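PDB 1U5K: DNA repair protein RecO from Deinococcus radiodurans, which probably takes part in DNA repair and in recombination by the RecF pathway, and carries a zinc ion bound by four cysteines. Local coordinates for residues 52-57 with 74-79; 9-14 with 115-120; 2-7 with 59-64. All coordinates share one frame; numbering follows the deposited sequence.

Interaction 1: residues 52-57 with 74-79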
loop_
_atom_site.group_PDB
_atom_site.type_symbol
_atom_site.label_atom_id
_atom_site.label_comp_id
_atom_site.label_asym_id
_atom_site.label_seq_id
_atom_site.Cartn_x
_atom_site.Cartn_y
_atom_site.Cartn_z
ATOM N N LEU A 52 12.976 -9.107 9.243
ATOM C CA LEU A 52 11.798 -9.773 8.714
ATOM C C LEU A 52 12.015 -11.270 8.651
ATOM O O LEU A 52 13.069 -11.740 8.217
ATOM C CB LEU A 52 11.418 -9.306 7.310
ATOM C CG LEU A 52 10.512 -8.094 7.197
ATOM C CD1 LEU A 52 10.089 -7.871 5.754
ATOM C CD2 LEU A 52 9.325 -8.264 8.081
ATOM N N PHE A 53 10.984 -11.966 9.115
ATOM C CA PHE A 53 10.869 -13.405 8.969
ATOM C C PHE A 53 11.686 -14.181 10.001
ATOM O O PHE A 53 11.600 -15.400 10.062
ATOM C CB PHE A 53 11.120 -13.876 7.530
ATOM C CG PHE A 53 10.473 -13.009 6.471
ATOM C CD1 PHE A 53 11.200 -12.560 5.381
ATOM C CD2 PHE A 53 9.180 -12.546 6.611
ATOM C CE1 PHE A 53 10.632 -11.736 4.405
ATOM C CE2 PHE A 53 8.612 -11.723 5.661
ATOM C CZ PHE A 53 9.324 -11.307 4.555
ATOM N N HIS A 54 12.412 -13.501 10.875
ATOM C CA HIS A 54 13.101 -14.191 11.956
ATOM C C HIS A 54 12.119 -14.588 13.050
ATOM O O HIS A 54 11.202 -13.826 13.365
ATOM C CB HIS A 54 14.162 -13.270 12.556
ATOM C CG HIS A 54 15.397 -13.122 11.725
ATOM N ND1 HIS A 54 16.451 -12.328 12.123
ATOM C CD2 HIS A 54 15.779 -13.696 10.559
ATOM C CE1 HIS A 54 17.418 -12.401 11.224
ATOM N NE2 HIS A 54 17.049 -13.250 10.283
ATOM N N HIS A 55 12.287 -15.786 13.603
ATOM C CA HIS A 55 11.567 -16.212 14.802
ATOM C C HIS A 55 12.466 -15.777 15.952
ATOM O O HIS A 55 13.600 -16.249 16.057
ATOM C CB HIS A 55 11.316 -17.732 14.813
ATOM C CG HIS A 55 10.370 -18.204 15.875
ATOM N ND1 HIS A 55 9.444 -19.200 15.652
ATOM C CD2 HIS A 55 10.173 -17.797 17.151
ATOM C CE1 HIS A 55 8.733 -19.397 16.749
ATOM N NE2 HIS A 55 9.145 -18.545 17.672
ATOM N N VAL A 56 11.985 -14.840 16.765
ATOM C CA VAL A 56 12.744 -14.301 17.885
ATOM C C VAL A 56 12.053 -14.538 19.218
ATOM O O VAL A 56 10.827 -14.627 19.287
ATOM C CB VAL A 56 13.033 -12.809 17.712
ATOM C CG1 VAL A 56 13.830 -12.585 16.445
ATOM C CG2 VAL A 56 11.744 -11.980 17.724
ATOM N N GLY A 57 12.858 -14.664 20.267
ATOM C CA GLY A 57 12.420 -14.598 21.649
ATOM C C GLY A 57 12.771 -13.214 22.167
ATOM O O GLY A 57 13.870 -12.703 21.948
ATOM N N ALA A 74 16.460 -9.597 23.043
ATOM C CA ALA A 74 15.996 -10.324 21.870
ATOM C C ALA A 74 17.022 -11.389 21.521
ATOM O O ALA A 74 18.219 -11.117 21.480
ATOM C CB ALA A 74 15.783 -9.368 20.707
ATOM N N VAL A 75 16.528 -12.597 21.277
ATOM C CA VAL A 75 17.363 -13.754 20.986
ATOM C C VAL A 75 16.824 -14.427 19.723
ATOM O O VAL A 75 15.641 -14.761 19.644
ATOM C CB VAL A 75 17.316 -14.707 22.200
ATOM C CG1 VAL A 75 17.710 -16.128 21.825
ATOM C CG2 VAL A 75 18.226 -14.163 23.299
ATOM N N LEU A 76 17.685 -14.626 18.733
ATOM C CA LEU A 76 17.297 -15.318 17.515
ATOM C C LEU A 76 17.061 -16.814 17.755
ATOM O O LEU A 76 17.950 -17.536 18.200
ATOM C CB LEU A 76 18.332 -15.039 16.427
ATOM C CG LEU A 76 18.074 -15.673 15.063
ATOM C CD1 LEU A 76 16.869 -15.000 14.426
ATOM C CD2 LEU A 76 19.320 -15.526 14.201
ATOM N N GLU A 77 15.845 -17.280 17.487
ATOM C CA GLU A 77 15.461 -18.670 17.701
ATOM C C GLU A 77 15.375 -19.509 16.428
ATOM O O GLU A 77 15.382 -20.732 16.474
ATOM C CB GLU A 77 14.128 -18.741 18.446
ATOM C CG GLU A 77 14.280 -18.158 19.840
ATOM C CD GLU A 77 13.011 -18.111 20.665
ATOM O OE1 GLU A 77 11.902 -18.381 20.158
ATOM O OE2 GLU A 77 13.143 -17.789 21.863
ATOM N N GLY A 78 15.306 -18.851 15.281
ATOM C CA GLY A 78 15.004 -19.528 14.035
ATOM C C GLY A 78 15.124 -18.526 12.908
ATOM O O GLY A 78 14.651 -17.391 13.002
ATOM N N ALA A 79 15.821 -18.946 11.860
ATOM C CA ALA A 79 15.913 -18.175 10.634
ATOM C C ALA A 79 15.762 -19.102 9.435
ATOM O O ALA A 79 15.947 -20.311 9.558
ATOM C CB ALA A 79 17.220 -17.401 10.586
#

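Interaction 2: residues 9-14 with 115-120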
loop_
_atom_site.group_PDB
_atom_site.type_symbol
_atom_site.label_atom_id
_atom_site.label_comp_id
_atom_site.label_asym_id
_atom_site.label_seq_id
_atom_site.Cartn_x
_atom_site.Cartn_y
_atom_site.Cartn_z
ATOM N N SER A 9 7.532 -14.829 22.083
ATOM C CA SER A 9 8.265 -15.511 21.024
ATOM C C SER A 9 7.420 -15.527 19.747
ATOM O O SER A 9 6.249 -15.902 19.747
ATOM C CB SER A 9 8.597 -16.941 21.459
ATOM O OG SER A 9 9.453 -17.570 20.519
ATOM N N GLY A 10 7.993 -15.050 18.651
ATOM C CA GLY A 10 7.277 -15.091 17.394
ATOM C C GLY A 10 8.121 -14.552 16.266
ATOM O O GLY A 10 9.324 -14.353 16.412
ATOM N N ILE A 11 7.433 -14.291 15.161
ATOM C CA ILE A 11 8.035 -13.970 13.888
ATOM C C ILE A 11 7.816 -12.502 13.549
ATOM O O ILE A 11 6.685 -12.018 13.539
ATOM C CB ILE A 11 7.383 -14.871 12.823
ATOM C CG1 ILE A 11 7.755 -16.330 13.115
ATOM C CG2 ILE A 11 7.977 -14.494 11.479
ATOM C CD1 ILE A 11 7.016 -17.338 12.313
ATOM N N VAL A 12 8.912 -11.858 13.174
ATOM C CA VAL A 12 8.935 -10.457 12.797
ATOM C C VAL A 12 8.293 -10.356 11.431
ATOM O O VAL A 12 8.753 -10.988 10.490
ATOM C CB VAL A 12 10.370 -9.913 12.696
ATOM C CG1 VAL A 12 10.393 -8.459 12.283
ATOM C CG2 VAL A 12 11.079 -10.070 13.997
ATOM N N ILE A 13 7.213 -9.597 11.334
ATOM C CA ILE A 13 6.514 -9.370 10.076
ATOM C C ILE A 13 6.661 -7.962 9.494
ATOM O O ILE A 13 6.362 -7.744 8.318
ATOM C CB ILE A 13 5.044 -9.803 10.154
ATOM C CG1 ILE A 13 4.247 -8.982 11.166
ATOM C CG2 ILE A 13 4.982 -11.288 10.407
ATOM C CD1 ILE A 13 2.762 -8.912 10.901
ATOM N N ARG A 14 7.134 -7.019 10.304
ATOM C CA ARG A 14 7.392 -5.659 9.859
ATOM C C ARG A 14 8.458 -5.042 10.760
ATOM O O ARG A 14 8.440 -5.246 11.973
ATOM C CB ARG A 14 6.125 -4.793 9.872
ATOM C CG ARG A 14 6.186 -3.644 8.883
ATOM C CD ARG A 14 4.887 -2.837 8.704
ATOM N NE ARG A 14 3.770 -3.657 8.237
ATOM C CZ ARG A 14 2.786 -4.102 9.004
ATOM N NH1 ARG A 14 2.708 -3.777 10.290
ATOM N NH2 ARG A 14 1.832 -4.856 8.480
ATOM N N LEU A 115 0.133 -22.188 11.699
ATOM C CA LEU A 115 -0.112 -22.181 10.267
ATOM C C LEU A 115 0.698 -21.107 9.560
ATOM O O LEU A 115 1.212 -21.343 8.461
ATOM C CB LEU A 115 -1.585 -21.950 9.958
ATOM C CG LEU A 115 -2.375 -22.769 8.942
ATOM C CD1 LEU A 115 -3.221 -21.816 8.125
ATOM C CD2 LEU A 115 -1.649 -23.762 8.044
ATOM N N PHE A 116 0.758 -19.907 10.133
ATOM C CA PHE A 116 1.611 -18.868 9.552
ATOM C C PHE A 116 3.092 -19.266 9.464
ATOM O O PHE A 116 3.746 -19.109 8.430
ATOM C CB PHE A 116 1.446 -17.546 10.301
ATOM C CG PHE A 116 2.359 -16.479 9.804
ATOM C CD1 PHE A 116 2.075 -15.822 8.616
ATOM C CD2 PHE A 116 3.496 -16.150 10.503
ATOM C CE1 PHE A 116 2.939 -14.867 8.126
ATOM C CE2 PHE A 116 4.352 -15.191 10.027
ATOM C CZ PHE A 116 4.079 -14.551 8.837
ATOM N N ALA A 117 3.634 -19.784 10.558
ATOM C CA ALA A 117 5.025 -20.215 10.607
ATOM C C ALA A 117 5.285 -21.287 9.549
ATOM O O ALA A 117 6.290 -21.227 8.826
ATOM C CB ALA A 117 5.387 -20.714 12.004
ATOM N N ALA A 118 4.333 -22.200 9.378
ATOM C CA ALA A 118 4.479 -23.271 8.384
ATOM C C ALA A 118 4.475 -22.701 6.972
ATOM O O ALA A 118 5.162 -23.199 6.090
ATOM C CB ALA A 118 3.365 -24.304 8.536
ATOM N N SER A 119 3.707 -21.633 6.761
ATOM C CA SER A 119 3.649 -20.971 5.470
ATOM C C SER A 119 5.016 -20.431 5.102
ATOM O O SER A 119 5.436 -20.571 3.959
ATOM C CB SER A 119 2.536 -19.905 5.418
ATOM O OG SER A 119 2.964 -18.651 5.898
ATOM N N LEU A 120 5.709 -19.818 6.051
ATOM C CA LEU A 120 7.061 -19.335 5.824
ATOM C C LEU A 120 8.073 -20.456 5.554
ATOM O O LEU A 120 8.907 -20.332 4.669
ATOM C CB LEU A 120 7.541 -18.485 6.997
ATOM C CG LEU A 120 6.798 -17.176 7.264
ATOM C CD1 LEU A 120 7.563 -16.361 8.286
ATOM C CD2 LEU A 120 6.483 -16.362 6.029
#

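Interaction 3: residues 2-7 with 59-64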
loop_
_atom_site.group_PDB
_atom_site.type_symbol
_atom_site.label_atom_id
_atom_site.label_comp_id
_atom_site.label_asym_id
_atom_site.label_seq_id
_atom_site.Cartn_x
_atom_site.Cartn_y
_atom_site.Cartn_z
ATOM N N ARG A 2 1.922 -10.125 40.062
ATOM C CA ARG A 2 2.419 -10.368 38.679
ATOM C C ARG A 2 3.443 -9.295 38.296
ATOM O O ARG A 2 4.070 -8.707 39.186
ATOM C CB ARG A 2 1.233 -10.481 37.710
ATOM C CG ARG A 2 0.136 -9.416 37.792
ATOM C CD ARG A 2 -1.199 -9.921 37.237
ATOM N NE ARG A 2 -2.291 -8.949 37.315
ATOM C CZ ARG A 2 -3.571 -9.221 37.572
ATOM N NH1 ARG A 2 -4.012 -10.455 37.802
ATOM N NH2 ARG A 2 -4.444 -8.225 37.602
ATOM N N SER A 3 3.654 -9.072 36.999
ATOM C CA SER A 3 4.734 -8.207 36.520
ATOM C C SER A 3 4.510 -7.597 35.131
ATOM O O SER A 3 3.798 -8.145 34.288
ATOM C CB SER A 3 6.062 -8.977 36.596
ATOM O OG SER A 3 6.911 -8.794 35.474
ATOM N N ARG A 4 5.143 -6.449 34.904
ATOM C CA ARG A 4 5.005 -5.659 33.681
ATOM C C ARG A 4 5.943 -6.079 32.553
ATOM O O ARG A 4 5.948 -5.488 31.471
ATOM C CB ARG A 4 5.334 -4.199 33.975
ATOM C CG ARG A 4 4.255 -3.489 34.745
ATOM C CD ARG A 4 4.439 -1.988 34.809
ATOM N NE ARG A 4 3.738 -1.458 35.975
ATOM C CZ ARG A 4 2.420 -1.354 36.110
ATOM N NH1 ARG A 4 1.617 -1.740 35.129
ATOM N NH2 ARG A 4 1.894 -0.869 37.230
ATOM N N THR A 5 6.796 -7.044 32.871
ATOM C CA THR A 5 7.764 -7.601 31.942
ATOM C C THR A 5 7.270 -8.998 31.603
ATOM O O THR A 5 6.750 -9.689 32.471
ATOM C CB THR A 5 9.154 -7.601 32.599
ATOM O OG1 THR A 5 9.591 -6.245 32.765
ATOM C CG2 THR A 5 10.216 -8.216 31.692
ATOM N N ALA A 6 7.452 -9.407 30.353
ATOM C CA ALA A 6 6.923 -10.664 29.837
ATOM C C ALA A 6 7.865 -11.215 28.768
ATOM O O ALA A 6 8.458 -10.462 28.000
ATOM C CB ALA A 6 5.537 -10.427 29.253
ATOM N N ASN A 7 8.000 -12.534 28.718
ATOM C CA ASN A 7 8.699 -13.200 27.633
ATOM C C ASN A 7 7.691 -13.557 26.542
ATOM O O ASN A 7 6.570 -13.991 26.823
ATOM C CB ASN A 7 9.419 -14.445 28.155
ATOM C CG ASN A 7 10.573 -14.101 29.083
ATOM O OD1 ASN A 7 11.401 -13.240 28.792
ATOM N ND2 ASN A 7 10.641 -14.794 30.210
ATOM N N GLN A 59 12.155 -10.331 25.490
ATOM C CA GLN A 59 11.635 -9.859 26.759
ATOM C C GLN A 59 11.129 -8.441 26.547
ATOM O O GLN A 59 11.869 -7.549 26.151
ATOM C CB GLN A 59 12.728 -9.896 27.826
ATOM C CG GLN A 59 12.258 -9.469 29.200
ATOM C CD GLN A 59 13.326 -9.719 30.236
ATOM O OE1 GLN A 59 13.334 -10.784 30.849
ATOM N NE2 GLN A 59 14.257 -8.784 30.383
ATOM N N VAL A 60 9.857 -8.225 26.848
ATOM C CA VAL A 60 9.267 -6.911 26.629
ATOM C C VAL A 60 8.712 -6.326 27.918
ATOM O O VAL A 60 8.181 -7.044 28.769
ATOM C CB VAL A 60 8.118 -6.898 25.591
ATOM C CG1 VAL A 60 8.688 -6.989 24.193
ATOM C CG2 VAL A 60 7.095 -7.972 25.859
ATOM N N TYR A 61 8.801 -5.005 28.003
ATOM C CA TYR A 61 8.291 -4.252 29.145
ATOM C C TYR A 61 7.140 -3.358 28.699
ATOM O O TYR A 61 7.319 -2.540 27.803
ATOM C CB TYR A 61 9.419 -3.377 29.692
ATOM C CG TYR A 61 8.979 -2.368 30.725
ATOM C CD1 TYR A 61 8.759 -2.762 32.043
ATOM C CD2 TYR A 61 8.833 -1.023 30.407
ATOM C CE1 TYR A 61 8.387 -1.837 33.017
ATOM C CE2 TYR A 61 8.446 -0.099 31.359
ATOM C CZ TYR A 61 8.194 -0.520 32.666
ATOM O OH TYR A 61 7.807 0.353 33.662
ATOM N N GLN A 62 5.977 -3.507 29.324
ATOM C CA GLN A 62 4.868 -2.582 29.141
ATOM C C GLN A 62 4.780 -1.630 30.335
ATOM O O GLN A 62 4.374 -2.023 31.436
ATOM C CB GLN A 62 3.538 -3.324 28.988
ATOM C CG GLN A 62 2.340 -2.399 28.790
ATOM C CD GLN A 62 2.474 -1.551 27.540
ATOM O OE1 GLN A 62 2.515 -2.100 26.442
ATOM N NE2 GLN A 62 2.588 -0.236 27.693
ATOM N N GLY A 63 5.169 -0.387 30.079
ATOM C CA GLY A 63 4.985 0.712 31.004
ATOM C C GLY A 63 3.546 0.866 31.459
ATOM O O GLY A 63 2.621 0.336 30.840
ATOM N N PRO A 64 3.357 1.632 32.529
ATOM C CA PRO A 64 2.024 1.843 33.098
ATOM C C PRO A 64 1.190 2.794 32.243
ATOM O O PRO A 64 -0.035 2.708 32.266
ATOM C CB PRO A 64 2.340 2.467 34.462
ATOM C CG PRO A 64 3.587 3.283 34.181
ATOM C CD PRO A 64 4.381 2.422 33.236
#

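Interaction 1: residues 52-57 with 74-79
A classic beta bulge, in which Glu-77 and Gly-78 together face His-55, interrupts the antiparallel pairing of strands 55-61 and 69-78 in the N-terminal OB-fold domain. His-55 N donates to Gly-78 O at 2.9 Å, while His-55 O accepts from Glu-77 N, also at 2.9 Å. Beyond the bulge the ladder regains regular geometry at Gly-57 and Val-75, whose two backbone bonds include a short one of 2.7 Å from Val-75 N to Gly-57 O. The extended Glu-77 chain comes back over the partner strand, bringing OE2 to 3.3 Å from Gly-57 CA. Its OE1 lies 3.5 Å from His-55 CD2, with carboxylate and imidazole planes 36° apart; Ser-9 OG hydrogen-bonds both this oxygen and His-55 NE2, joining the two groups through one hydroxyl. Just before the bulge, Leu-76 holds CG trans to its own N (chi1 -179°) and reaches across to lay CD1 over one face of the His-54 ring, 3.9 Å from the centroid, in a CH-pi contact. Strand 5-17 pairs with the other edge of segment 52-57 through Gly-10 and Val-12, and helix 86-102 packs against Phe-53, with Tyr-89 meeting its ring edge-to-face.

Interaction 2: residues 9-14 with 115-120
Strand 9-14 passes helix 115-120 at 9.9 Å between axes, their directions 55° apart, with Ile-11 and Ala-117 as the nearest backbone positions. Ile-11 carries most of the contact by dividing its two branches. Its CG2, trans to the backbone N, lies at the edge of the Phe-116 ring, close to the ring plane and 4.0 Å from CE2. The same methyl meets Leu-120 CD1 at 3.7 Å, where the two side chains reach toward each other tip to tip. The longer branch, with CG1 beside the backbone N (chi1 -65°), extends to set CD1 3.8 Å from Ala-117 CB. Farther along the strand, Ile-13 brings CG2 to 3.7 Å from Phe-116 CZ, so the outer end of the ring touches both isoleucines. On the helix, Phe-116 O accepts Leu-120 N and also Ser-119 OG, the latter at 2.7 Å in the carbonyl plane on a lone pair, which accounts for the buried hydroxyl within the helix itself. Helix 86-102 adds Ala-96 beside Ile-13 and Ala-99 beside Phe-116. Everything that crosses from strand to helix is hydrocarbon, which implies that this buried join between the OB-fold sheet and the following helical region depends on shape fit and exclusion of water.

Interaction 3: residues 2-7 with 59-64
Thr-5 and Ala-6 meet Val-60 and Tyr-61 where the start of strand 5-17 pairs antiparallel with the end of strand 55-61, and here the packing is tight. Ala-6 and Val-60 form a hydrogen-bonded pair: Ala-6 N donates to Val-60 O and Val-60 N to Ala-6 O, each at 2.9 Å, the second nearly straight at 173°. Flanking the first of these bonds, Thr-5 CA approaches Val-60 O at 3.2 Å in a CA-H...O contact. On the sheet face shared by Thr-5, Asn-7, Gln-59 and Tyr-61, the two branches of Thr-5 go to different neighbours. CG2 stands trans to the backbone N and presses on Gln-59 CG at 3.5 Å, whereas OG1, beside that N (chi1 -68°), lies at the rim of the Tyr-61 ring, near its plane and 3.7 Å from CD1. Lys-72 of strand 69-78 makes a cation-pi contact with the same ring. Next to this, the Asn-7 and Gln-59 amides lie with their planes only 21° apart, but they approach each other loosely.

The other end is more loosely packed. One last backbone bond, from Gln-62 N to Arg-4 O at 2.9 Å, continues the pairing past the regular strands. Arg-4, exposed to solvent, then runs its extended chain alongside the loop, its CD 3.4 Å from Gln-62 O, until Pro-64 CB sits over one face of the guanidinium, 4.2 Å from CZ. This is loose packing without a polar anchor between the two residues. Gln-62 turns its NE2 to Gly-63 O, tying the loop to itself. Pairing of the first strand with the fourth, with strand 69-78 along the latter's other edge, closes the five-stranded sheet on itself, as in the OB-fold barrel of the RecO N-terminal domain.

Interactions 1 and 3 are surface contacts in the same N-terminal sheet and share strand 55-61, which pairs with strand 69-78 in the first and with strand 5-17 in the third. Both rely on backbone hydrogen bonds, although a bulge and a histidine and a glutamate sharing a serine hydroxyl mark the former, and a strand end with an exposed arginine the latter. Interaction 2, the buried one, uses strand 5-17 again but turns its aliphatic side chains out of the sheet onto helix 110-125, replacing polar ladders by hydrocarbon packing. Its segment 9-14 also bonds to 52-57, Gly-10 O to Val-56 N, so interactions 1 and 2 touch directly; interaction 3 lies about 22 Å from interaction 2, centre to centre.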